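Long-range contacts in dITP/XTP pyrophosphatase (Coxiella burnetii, PDB 3TQU), which probably hydrolyses non-canonical purine nucleoside triphosphates such as XTP, dITP and ITP to their monophosphates, clearing them from the nucleotide pool with the help of magnesium: residues S118-H122 and Y159-F163; S89-G93 and K104-A108; L137-G141 and Q192-V196; W143-A148 and I162-P166. One frame throughout, in Å; residues are numbered along the deposited sequence.

Contact 1 (S118-H122 and Y159-F163)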
loop_
_atom_site.group_PDB
_atom_site.type_symbol
_atom_site.label_atom_id
_atom_site.label_comp_id
_atom_site.label_asym_id
_atom_site.label_seq_id
_atom_site.Cartn_x
_atom_site.Cartn_y
_atom_site.Cartn_z
ATOM N N SER A 118 0.269 24.315 -2.154
ATOM C CA SER A 118 -0.337 23.097 -1.623
ATOM C C SER A 118 0.708 22.046 -1.280
ATOM O O SER A 118 1.688 21.878 -2.005
ATOM C CB SER A 118 -1.350 22.517 -2.614
ATOM O OG SER A 118 -2.442 23.403 -2.788
ATOM N N ALA A 119 0.485 21.341 -0.175
ATOM C CA ALA A 119 1.407 20.310 0.274
ATOM C C ALA A 119 0.678 19.305 1.152
ATOM O O ALA A 119 -0.422 19.571 1.631
ATOM C CB ALA A 119 2.575 20.930 1.027
ATOM N N SER A 120 1.293 18.147 1.354
ATOM C CA SER A 120 0.714 17.115 2.199
ATOM C C SER A 120 1.807 16.355 2.929
ATOM O O SER A 120 2.887 16.125 2.377
ATOM C CB SER A 120 -0.114 16.136 1.364
ATOM O OG SER A 120 -1.093 16.817 0.603
ATOM N N PHE A 121 1.531 15.995 4.179
ATOM C CA PHE A 121 2.358 15.049 4.915
ATOM C C PHE A 121 1.763 13.663 4.718
ATOM O O PHE A 121 0.540 13.506 4.746
ATOM C CB PHE A 121 2.354 15.366 6.410
ATOM C CG PHE A 121 3.468 16.269 6.851
ATOM C CD1 PHE A 121 4.790 15.904 6.659
ATOM C CD2 PHE A 121 3.193 17.463 7.494
ATOM C CE1 PHE A 121 5.820 16.729 7.077
ATOM C CE2 PHE A 121 4.220 18.293 7.918
ATOM C CZ PHE A 121 5.534 17.923 7.706
ATOM N N HIS A 122 2.623 12.666 4.534
ATOM C CA HIS A 122 2.171 11.291 4.365
ATOM C C HIS A 122 2.830 10.382 5.385
ATOM O O HIS A 122 4.024 10.512 5.664
ATOM C CB HIS A 122 2.502 10.777 2.963
ATOM C CG HIS A 122 1.800 11.512 1.868
ATOM N ND1 HIS A 122 0.666 11.026 1.254
ATOM C CD2 HIS A 122 2.068 12.701 1.278
ATOM C CE1 HIS A 122 0.267 11.882 0.330
ATOM N NE2 HIS A 122 1.101 12.907 0.324
ATOM N N TYR A 159 9.843 19.823 9.072
ATOM C CA TYR A 159 9.171 20.852 8.285
ATOM C C TYR A 159 7.959 21.459 8.991
ATOM O O TYR A 159 7.269 22.302 8.424
ATOM C CB TYR A 159 8.744 20.288 6.927
ATOM C CG TYR A 159 9.890 19.824 6.055
ATOM C CD1 TYR A 159 10.733 20.739 5.436
ATOM C CD2 TYR A 159 10.122 18.472 5.840
ATOM C CE1 TYR A 159 11.784 20.318 4.635
ATOM C CE2 TYR A 159 11.168 18.042 5.037
ATOM C CZ TYR A 159 11.995 18.969 4.438
ATOM O OH TYR A 159 13.035 18.542 3.642
ATOM N N ASP A 160 7.709 21.034 10.225
ATOM C CA ASP A 160 6.552 21.522 10.978
ATOM C C ASP A 160 6.369 23.047 10.962
ATOM O O ASP A 160 5.245 23.529 10.817
ATOM C CB ASP A 160 6.573 21.000 12.419
ATOM C CG ASP A 160 6.164 19.544 12.516
ATOM O OD1 ASP A 160 5.659 19.001 11.510
ATOM O OD2 ASP A 160 6.333 18.947 13.602
ATOM N N PRO A 161 7.467 23.811 11.114
ATOM C CA PRO A 161 7.349 25.275 11.151
ATOM C C PRO A 161 6.807 25.914 9.866
ATOM O O PRO A 161 6.302 27.033 9.935
ATOM C CB PRO A 161 8.790 25.738 11.406
ATOM C CG PRO A 161 9.437 24.583 12.092
ATOM C CD PRO A 161 8.831 23.366 11.451
ATOM N N ILE A 162 6.909 25.237 8.724
ATOM C CA ILE A 162 6.387 25.806 7.478
ATOM C C ILE A 162 5.160 25.076 6.935
ATOM O O ILE A 162 4.705 25.360 5.828
ATOM C CB ILE A 162 7.457 25.890 6.361
ATOM C CG1 ILE A 162 8.043 24.507 6.063
ATOM C CG2 ILE A 162 8.542 26.895 6.730
ATOM C CD1 ILE A 162 8.999 24.495 4.878
ATOM N N PHE A 163 4.621 24.140 7.708
ATOM C CA PHE A 163 3.426 23.432 7.277
ATOM C C PHE A 163 2.169 24.070 7.859
ATOM O O PHE A 163 1.753 23.748 8.970
ATOM C CB PHE A 163 3.493 21.952 7.644
ATOM C CG PHE A 163 2.396 21.135 7.030
ATOM C CD1 PHE A 163 2.485 20.719 5.713
ATOM C CD2 PHE A 163 1.272 20.794 7.761
ATOM C CE1 PHE A 163 1.473 19.970 5.137
ATOM C CE2 PHE A 163 0.260 20.042 7.193
ATOM C CZ PHE A 163 0.363 19.630 5.879
#
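F121, on the first part of strand 118-128, meets Y159, D160 and F163 of the short 3-10 segment 160-162 and its flanks, with the backbones well apart: the nearest CA atoms, of A119 and F163, are 7.9 Å from each other. The F121 ring leads with its CD2-CE2 side, and CD2 sits 3.6 Å above the plane of the F163 ring, over its centre. The two planes are inclined at 49°, an oblique pairing in which the side chains run past each other in opposite directions. With CG anti to its backbone N (chi1 -171°), F163 reaches back to the strand, where its CE1 comes 4.0 Å from A119 O and the CA of S120 lies at the ring edge. At the far end of F121, CZ lies 4.1 Å from Y159 CB, while the D160 carboxylate stands nearly upright to the ring, its OD1 3.9 Å from F121 CE2. The other carboxylate oxygen, OD2, makes a salt bridge to K180 and accepts from F157 N. H185 stacks on the F121 ring. D160, Y159, K180 and H185 are all predicted substrate-binding residues, so F121 and F163 pack behind or beside groups expected to meet the nucleotide. Since the contact itself is almost wholly aromatic and aliphatic, the orientation of D160 is probably set by K180 and F157.

Contact 2 (S89-G93 and K104-A108)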
loop_
_atom_site.group_PDB
_atom_site.type_symbol
_atom_site.label_atom_id
_atom_site.label_comp_id
_atom_site.label_asym_id
_atom_site.label_seq_id
_atom_site.Cartn_x
_atom_site.Cartn_y
_atom_site.Cartn_z
ATOM N N SER A 89 14.130 13.685 4.051
ATOM C CA SER A 89 15.228 13.781 5.007
ATOM C C SER A 89 16.557 14.138 4.338
ATOM O O SER A 89 17.471 14.641 4.992
ATOM C CB SER A 89 15.369 12.473 5.789
ATOM O OG SER A 89 15.655 11.390 4.920
ATOM N N ARG A 90 16.653 13.883 3.037
ATOM C CA ARG A 90 17.900 14.086 2.297
ATOM C C ARG A 90 17.891 15.371 1.471
ATOM O O ARG A 90 18.863 15.684 0.783
ATOM C CB ARG A 90 18.160 12.897 1.370
ATOM C CG ARG A 90 18.536 11.607 2.081
ATOM C CD ARG A 90 18.542 10.431 1.109
ATOM N NE ARG A 90 17.190 10.046 0.710
ATOM C CZ ARG A 90 16.912 9.153 -0.234
ATOM N NH1 ARG A 90 17.892 8.548 -0.892
ATOM N NH2 ARG A 90 15.651 8.867 -0.526
ATOM N N TYR A 91 16.796 16.118 1.559
ATOM C CA TYR A 91 16.539 17.228 0.647
ATOM C C TYR A 91 17.618 18.314 0.628
ATOM O O TYR A 91 17.842 18.950 -0.401
ATOM C CB TYR A 91 15.170 17.845 0.944
ATOM C CG TYR A 91 14.637 18.714 -0.169
ATOM C CD1 TYR A 91 14.442 18.199 -1.444
ATOM C CD2 TYR A 91 14.313 20.045 0.057
ATOM C CE1 TYR A 91 13.950 18.986 -2.464
ATOM C CE2 TYR A 91 13.818 20.840 -0.956
ATOM C CZ TYR A 91 13.639 20.305 -2.216
ATOM O OH TYR A 91 13.146 21.094 -3.227
ATOM N N ALA A 92 18.285 18.528 1.758
ATOM C CA ALA A 92 19.314 19.563 1.837
ATOM C C ALA A 92 20.715 18.976 1.990
ATOM O O ALA A 92 21.599 19.607 2.562
ATOM C CB ALA A 92 19.012 20.532 2.977
ATOM N N GLY A 93 20.907 17.768 1.474
ATOM C CA GLY A 93 22.189 17.092 1.563
ATOM C C GLY A 93 22.321 16.304 2.851
ATOM O O GLY A 93 21.459 16.378 3.723
ATOM N N LYS A 104 15.714 25.208 2.127
ATOM C CA LYS A 104 15.786 24.681 0.769
ATOM C C LYS A 104 14.393 24.556 0.156
ATOM O O LYS A 104 14.195 24.850 -1.024
ATOM C CB LYS A 104 16.520 23.341 0.737
ATOM C CG LYS A 104 16.764 22.818 -0.673
ATOM C CD LYS A 104 18.081 22.063 -0.769
ATOM C CE LYS A 104 18.370 21.635 -2.202
ATOM N NZ LYS A 104 17.344 20.692 -2.731
ATOM N N VAL A 105 13.426 24.126 0.958
ATOM C CA VAL A 105 12.045 24.054 0.497
ATOM C C VAL A 105 11.514 25.439 0.142
ATOM O O VAL A 105 10.874 25.622 -0.895
ATOM C CB VAL A 105 11.131 23.399 1.545
ATOM C CG1 VAL A 105 9.672 23.750 1.279
ATOM C CG2 VAL A 105 11.336 21.893 1.548
ATOM N N LEU A 106 11.791 26.414 1.003
ATOM C CA LEU A 106 11.343 27.782 0.768
ATOM C C LEU A 106 11.974 28.362 -0.498
ATOM O O LEU A 106 11.303 29.036 -1.279
ATOM C CB LEU A 106 11.646 28.673 1.977
ATOM C CG LEU A 106 10.839 28.392 3.248
ATOM C CD1 LEU A 106 11.339 29.234 4.418
ATOM C CD2 LEU A 106 9.354 28.628 3.010
ATOM N N GLU A 107 13.261 28.090 -0.699
ATOM C CA GLU A 107 13.959 28.546 -1.900
ATOM C C GLU A 107 13.398 27.879 -3.152
ATOM O O GLU A 107 13.210 28.530 -4.182
ATOM C CB GLU A 107 15.461 28.264 -1.798
ATOM C CG GLU A 107 16.187 29.084 -0.746
ATOM C CD GLU A 107 17.665 28.751 -0.667
ATOM O OE1 GLU A 107 18.112 27.840 -1.398
ATOM O OE2 GLU A 107 18.381 29.401 0.124
ATOM N N ALA A 108 13.142 26.577 -3.057
ATOM C CA ALA A 108 12.614 25.805 -4.176
ATOM C C ALA A 108 11.266 26.343 -4.644
ATOM O O ALA A 108 11.031 26.492 -5.842
ATOM C CB ALA A 108 12.500 24.333 -3.799
#
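Y91 lays its ring against one turn of helix 98-112, K104 to A108, and K104 arches over it. This is the tight part of the contact: K104 NZ stands 3.8 Å from the centroid of the Y91 ring and only 11° off the ring normal, a cation-pi pair over the face. The same ammonium group donates a hydrogen bond to Y91 O at 3.0 Å, so one residue offers it both a ring and a carbonyl. Bends at chi2 and chi4 (-62°) fold the lysine chain back to reach them, and on the way its CG passes 3.6 Å from Y91 CE2. V105 CG2 closes in obliquely, 3.7 Å from the same CE2, while A108 CB meets Y91 OH at 3.4 Å near the plane of the ring.

The loose side is the A92 end of the type I turn from R90 to G93, next to the exposed lysine; there A92 CA comes 3.8 Å from K104 CD. V105 and Y91 also pack on Y159, a predicted substrate-binding residue. The contact thus fastens the loop between strand 68-77 and helix 98-112 onto that helix. Its chemistry implies a lysine whose positive charge is probably stabilised by the ring face and the carbonyl together, although the residue is exposed at the surface.

Contact 3 (L137-G141 and Q192-V196)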
loop_
_atom_site.group_PDB
_atom_site.type_symbol
_atom_site.label_atom_id
_atom_site.label_comp_id
_atom_site.label_asym_id
_atom_site.label_seq_id
_atom_site.Cartn_x
_atom_site.Cartn_y
_atom_site.Cartn_z
ATOM N N LEU A 137 -0.554 -5.520 5.859
ATOM C CA LEU A 137 -1.503 -4.461 6.148
ATOM C C LEU A 137 -0.839 -3.138 5.810
ATOM O O LEU A 137 0.272 -2.868 6.266
ATOM C CB LEU A 137 -1.886 -4.477 7.625
ATOM C CG LEU A 137 -2.769 -3.325 8.109
ATOM C CD1 LEU A 137 -4.100 -3.316 7.369
ATOM C CD2 LEU A 137 -2.984 -3.425 9.607
ATOM N N ILE A 138 -1.507 -2.320 5.005
ATOM C CA ILE A 138 -0.985 -1.005 4.659
ATOM C C ILE A 138 -1.935 0.073 5.166
ATOM O O ILE A 138 -3.108 0.093 4.800
ATOM C CB ILE A 138 -0.818 -0.839 3.135
ATOM C CG1 ILE A 138 0.087 -1.938 2.567
ATOM C CG2 ILE A 138 -0.276 0.548 2.803
ATOM C CD1 ILE A 138 1.491 -1.936 3.133
ATOM N N CYS A 139 -1.425 0.955 6.019
ATOM C CA CYS A 139 -2.204 2.087 6.506
ATOM C C CYS A 139 -1.590 3.371 5.972
ATOM O O CYS A 139 -0.404 3.624 6.170
ATOM C CB CYS A 139 -2.222 2.111 8.033
ATOM S SG CYS A 139 -2.925 0.628 8.779
ATOM N N HIS A 140 -2.394 4.181 5.293
ATOM C CA HIS A 140 -1.875 5.391 4.669
ATOM C C HIS A 140 -2.568 6.648 5.187
ATOM O O HIS A 140 -3.720 6.919 4.848
ATOM C CB HIS A 140 -2.002 5.294 3.146
ATOM C CG HIS A 140 -1.357 6.428 2.411
ATOM N ND1 HIS A 140 -1.201 6.432 1.041
ATOM C CD2 HIS A 140 -0.831 7.595 2.853
ATOM C CE1 HIS A 140 -0.608 7.553 0.672
ATOM N NE2 HIS A 140 -0.371 8.276 1.753
ATOM N N GLY A 141 -1.854 7.415 6.008
ATOM C CA GLY A 141 -2.378 8.655 6.555
ATOM C C GLY A 141 -1.932 9.855 5.739
ATOM O O GLY A 141 -0.762 9.961 5.356
ATOM N N GLN A 192 -6.022 4.191 11.836
ATOM C CA GLN A 192 -6.369 3.147 10.873
ATOM C C GLN A 192 -5.831 1.805 11.354
ATOM O O GLN A 192 -6.528 0.789 11.308
ATOM C CB GLN A 192 -5.785 3.465 9.494
ATOM C CG GLN A 192 -6.295 4.753 8.859
ATOM C CD GLN A 192 -5.583 5.073 7.556
ATOM O OE1 GLN A 192 -5.013 4.188 6.917
ATOM N NE2 GLN A 192 -5.604 6.340 7.161
ATOM N N LEU A 193 -4.580 1.814 11.808
ATOM C CA LEU A 193 -3.936 0.625 12.355
ATOM C C LEU A 193 -4.674 0.101 13.587
ATOM O O LEU A 193 -4.916 -1.100 13.713
ATOM C CB LEU A 193 -2.478 0.926 12.721
ATOM C CG LEU A 193 -1.685 -0.231 13.338
ATOM C CD1 LEU A 193 -1.451 -1.321 12.306
ATOM C CD2 LEU A 193 -0.363 0.264 13.898
ATOM N N SER A 194 -5.025 1.006 14.495
ATOM C CA SER A 194 -5.727 0.623 15.716
ATOM C C SER A 194 -7.068 -0.027 15.403
ATOM O O SER A 194 -7.440 -1.030 16.008
ATOM C CB SER A 194 -5.944 1.836 16.617
ATOM O OG SER A 194 -6.618 1.456 17.803
ATOM N N THR A 195 -7.798 0.557 14.463
ATOM C CA THR A 195 -9.090 0.013 14.069
ATOM C C THR A 195 -8.956 -1.444 13.634
ATOM O O THR A 195 -9.753 -2.297 14.030
ATOM C CB THR A 195 -9.728 0.840 12.937
ATOM O OG1 THR A 195 -10.046 2.151 13.424
ATOM C CG2 THR A 195 -11.002 0.171 12.442
ATOM N N VAL A 196 -7.939 -1.729 12.826
ATOM C CA VAL A 196 -7.729 -3.085 12.332
ATOM C C VAL A 196 -7.305 -4.028 13.452
ATOM O O VAL A 196 -7.833 -5.131 13.577
ATOM C CB VAL A 196 -6.687 -3.119 11.196
ATOM C CG1 VAL A 196 -6.398 -4.557 10.783
ATOM C CG2 VAL A 196 -7.174 -2.301 10.007
#
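Helix 185-199 packs on one face of the central mixed sheet of this HAM1-family fold, and here Q192, L193 and V196 meet strand 137-141, helix and strand running roughly antiparallel (144° between axes) with 8.9 Å between them. At one end Q192 uses its whole amide to grip the backbone of H140. Its NE2 donates to H140 O at 3.0 Å, a nearly straight bond (163° at the hydrogen) that lies close to the glutamine's own amide plane but arrives from above the carbonyl plane of H140. Its OE1 takes H140 N at 3.1 Å in a weak, bent bond. An extended chain beyond CG (chi2 175°) carries the amide this far. C139 fills the middle: SG lies 3.6 Å from L193 N and 4.0 Å from L193 CB, so the sulfur sits against the helix backbone at L193. The other end is apolar. L137 and V196 reach toward each other tip to tip, CD2 to CG1 3.8 Å, and the same CD2 meets L193 CD1 at 3.7 Å. L193 also packs on M20, so helix 14-23 touches helix 185-199 here. H140 turns its CB away from the helix; its NE2 hydrogen-bonds H122 ND1, and A135 of the second subunit packs on it. One good amide bond and one weak one would help set the helix's position along the strand, while the leucine-valine seam supplies the close fit.

Contact 4 (W143-A148 and I162-P166)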
loop_
_atom_site.group_PDB
_atom_site.type_symbol
_atom_site.label_atom_id
_atom_site.label_comp_id
_atom_site.label_asym_id
_atom_site.label_seq_id
_atom_site.Cartn_x
_atom_site.Cartn_y
_atom_site.Cartn_z
ATOM N N TRP A 143 -2.176 14.191 5.472
ATOM C CA TRP A 143 -2.485 15.452 6.126
ATOM C C TRP A 143 -2.243 16.590 5.138
ATOM O O TRP A 143 -1.101 16.875 4.784
ATOM C CB TRP A 143 -1.595 15.612 7.361
ATOM C CG TRP A 143 -2.043 16.656 8.332
ATOM C CD1 TRP A 143 -3.282 17.227 8.419
ATOM C CD2 TRP A 143 -1.251 17.256 9.366
ATOM N NE1 TRP A 143 -3.309 18.143 9.445
ATOM C CE2 TRP A 143 -2.076 18.180 10.038
ATOM C CE3 TRP A 143 0.074 17.099 9.787
ATOM C CZ2 TRP A 143 -1.615 18.948 11.109
ATOM C CZ3 TRP A 143 0.528 17.863 10.850
ATOM C CH2 TRP A 143 -0.314 18.776 11.497
ATOM N N GLU A 144 -3.320 17.232 4.688
ATOM C CA GLU A 144 -3.229 18.298 3.687
ATOM C C GLU A 144 -3.059 19.689 4.304
ATOM O O GLU A 144 -3.734 20.036 5.271
ATOM C CB GLU A 144 -4.466 18.288 2.783
ATOM C CG GLU A 144 -4.733 16.951 2.107
ATOM C CD GLU A 144 -5.979 16.976 1.242
ATOM O OE1 GLU A 144 -6.605 18.051 1.132
ATOM O OE2 GLU A 144 -6.336 15.922 0.673
ATOM N N GLY A 145 -2.163 20.485 3.733
ATOM C CA GLY A 145 -1.958 21.845 4.193
ATOM C C GLY A 145 -1.307 22.722 3.143
ATOM O O GLY A 145 -1.445 22.478 1.945
ATOM N N GLU A 146 -0.597 23.751 3.598
ATOM C CA GLU A 146 0.079 24.684 2.706
ATOM C C GLU A 146 1.446 25.020 3.272
ATOM O O GLU A 146 1.641 24.995 4.487
ATOM C CB GLU A 146 -0.732 25.974 2.560
ATOM C CG GLU A 146 -2.142 25.777 2.037
ATOM C CD GLU A 146 -2.937 27.066 2.026
ATOM O OE1 GLU A 146 -2.387 28.109 2.442
ATOM O OE2 GLU A 146 -4.112 27.037 1.604
ATOM N N ILE A 147 2.391 25.337 2.394
ATOM C CA ILE A 147 3.718 25.752 2.832
ATOM C C ILE A 147 3.736 27.251 3.114
ATOM O O ILE A 147 3.417 28.061 2.243
ATOM C CB ILE A 147 4.797 25.418 1.784
ATOM C CG1 ILE A 147 4.736 23.938 1.411
ATOM C CG2 ILE A 147 6.183 25.783 2.307
ATOM C CD1 ILE A 147 5.001 22.999 2.583
ATOM N N ALA A 148 4.107 27.616 4.336
ATOM C CA ALA A 148 4.142 29.017 4.728
ATOM C C ALA A 148 5.316 29.741 4.076
ATOM O O ALA A 148 6.213 29.111 3.514
ATOM C CB ALA A 148 4.207 29.142 6.242
ATOM N N ILE A 162 6.909 25.237 8.724
ATOM C CA ILE A 162 6.387 25.806 7.478
ATOM C C ILE A 162 5.160 25.076 6.935
ATOM O O ILE A 162 4.705 25.360 5.828
ATOM C CB ILE A 162 7.457 25.890 6.361
ATOM C CG1 ILE A 162 8.043 24.507 6.063
ATOM C CG2 ILE A 162 8.542 26.895 6.730
ATOM C CD1 ILE A 162 8.999 24.495 4.878
ATOM N N PHE A 163 4.621 24.140 7.708
ATOM C CA PHE A 163 3.426 23.432 7.277
ATOM C C PHE A 163 2.169 24.070 7.859
ATOM O O PHE A 163 1.753 23.748 8.970
ATOM C CB PHE A 163 3.493 21.952 7.644
ATOM C CG PHE A 163 2.396 21.135 7.030
ATOM C CD1 PHE A 163 2.485 20.719 5.713
ATOM C CD2 PHE A 163 1.272 20.794 7.761
ATOM C CE1 PHE A 163 1.473 19.970 5.137
ATOM C CE2 PHE A 163 0.260 20.042 7.193
ATOM C CZ PHE A 163 0.363 19.630 5.879
ATOM N N TYR A 164 1.580 24.984 7.096
ATOM C CA TYR A 164 0.375 25.689 7.517
ATOM C C TYR A 164 -0.840 24.771 7.455
ATOM O O TYR A 164 -1.094 24.127 6.434
ATOM C CB TYR A 164 0.155 26.924 6.640
ATOM C CG TYR A 164 -1.071 27.739 7.002
ATOM C CD1 TYR A 164 -2.222 27.681 6.226
ATOM C CD2 TYR A 164 -1.074 28.570 8.115
ATOM C CE1 TYR A 164 -3.342 28.428 6.548
ATOM C CE2 TYR A 164 -2.191 29.319 8.447
ATOM C CZ TYR A 164 -3.322 29.241 7.659
ATOM O OH TYR A 164 -4.438 29.981 7.978
ATOM N N VAL A 165 -1.586 24.712 8.552
ATOM C CA VAL A 165 -2.758 23.852 8.641
ATOM C C VAL A 165 -4.024 24.695 8.567
ATOM O O VAL A 165 -4.445 25.274 9.567
ATOM C CB VAL A 165 -2.755 23.048 9.951
ATOM C CG1 VAL A 165 -3.917 22.064 9.977
ATOM C CG2 VAL A 165 -1.429 22.319 10.112
ATOM N N PRO A 166 -4.631 24.768 7.372
ATOM C CA PRO A 166 -5.784 25.625 7.082
ATOM C C PRO A 166 -6.905 25.492 8.108
ATOM O O PRO A 166 -7.503 26.499 8.489
ATOM C CB PRO A 166 -6.252 25.119 5.714
ATOM C CG PRO A 166 -5.011 24.628 5.069
ATOM C CD PRO A 166 -4.207 24.004 6.185
#
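E146 and Y164 exchange backbone hydrogen bonds in an antiparallel pair that joins strand 163-165 to the end of strand 137-147. E146 N donates to Y164 O at 2.9 Å, and Y164 N returns a bond, bent at the hydrogen, to E146 O. Beyond the neighbouring non-hydrogen-bonded pair of I147 and F163, A148 N reaches I162 O at 2.8 Å. That oxygen also receives a CA-H...O contact from I147 CA, 3.2 Å away.

Aromatic and aliphatic contacts fill the side of W143, which also lies beside K180 and H185, predicted to bind substrate. F163 CE2 stands 3.8 Å above the indole, but the rings pair obliquely, neither stacked nor edge-to-face: the six-membered ring of W143 and the F163 ring have centroids 5.1 Å apart and planes at 49°. V165 crosses the indole at about a right angle and sets CG2 3.5 Å from W143 CZ2. I147 CG2 and I162 CD1 meet more loosely. G145 brings its bare CA to 3.3 Å from Y164 O and its N to 3.4 Å from F163 CZ.

On the other face, the E146 chain, extended beyond CG (chi2 175°), runs beside Y164, their flat ends turned 39° apart. The chemistry implies a short strand held between strands 137-147 and 170-171 by backbone bonding, where the lack of a side chain at G145 lets the F163 ring lie against the strand backbone, beside W143.

How the contacts relate
Contacts 1 and 4 form one neighbourhood, their centres about 5 Å apart: they share I162 and F163, and strands 118-128 and 137-147 lie side by side in the mixed sheet. Contact 2, which comes first along the chain, is about 13 Å from contact 1 by centres and adds helix 98-112. Contact 3 uses the earlier part of strand 137-147, about 23 Å from contact 4 between centres, and contact 4 is nested inside the loop closed by contact 3. H122 and H140 link contacts 1 and 3. Strands 118-128 and 137-147 thus carry contacts 1, 3 and 4 between them, and several of the contacts lie beside predicted substrate-binding residues.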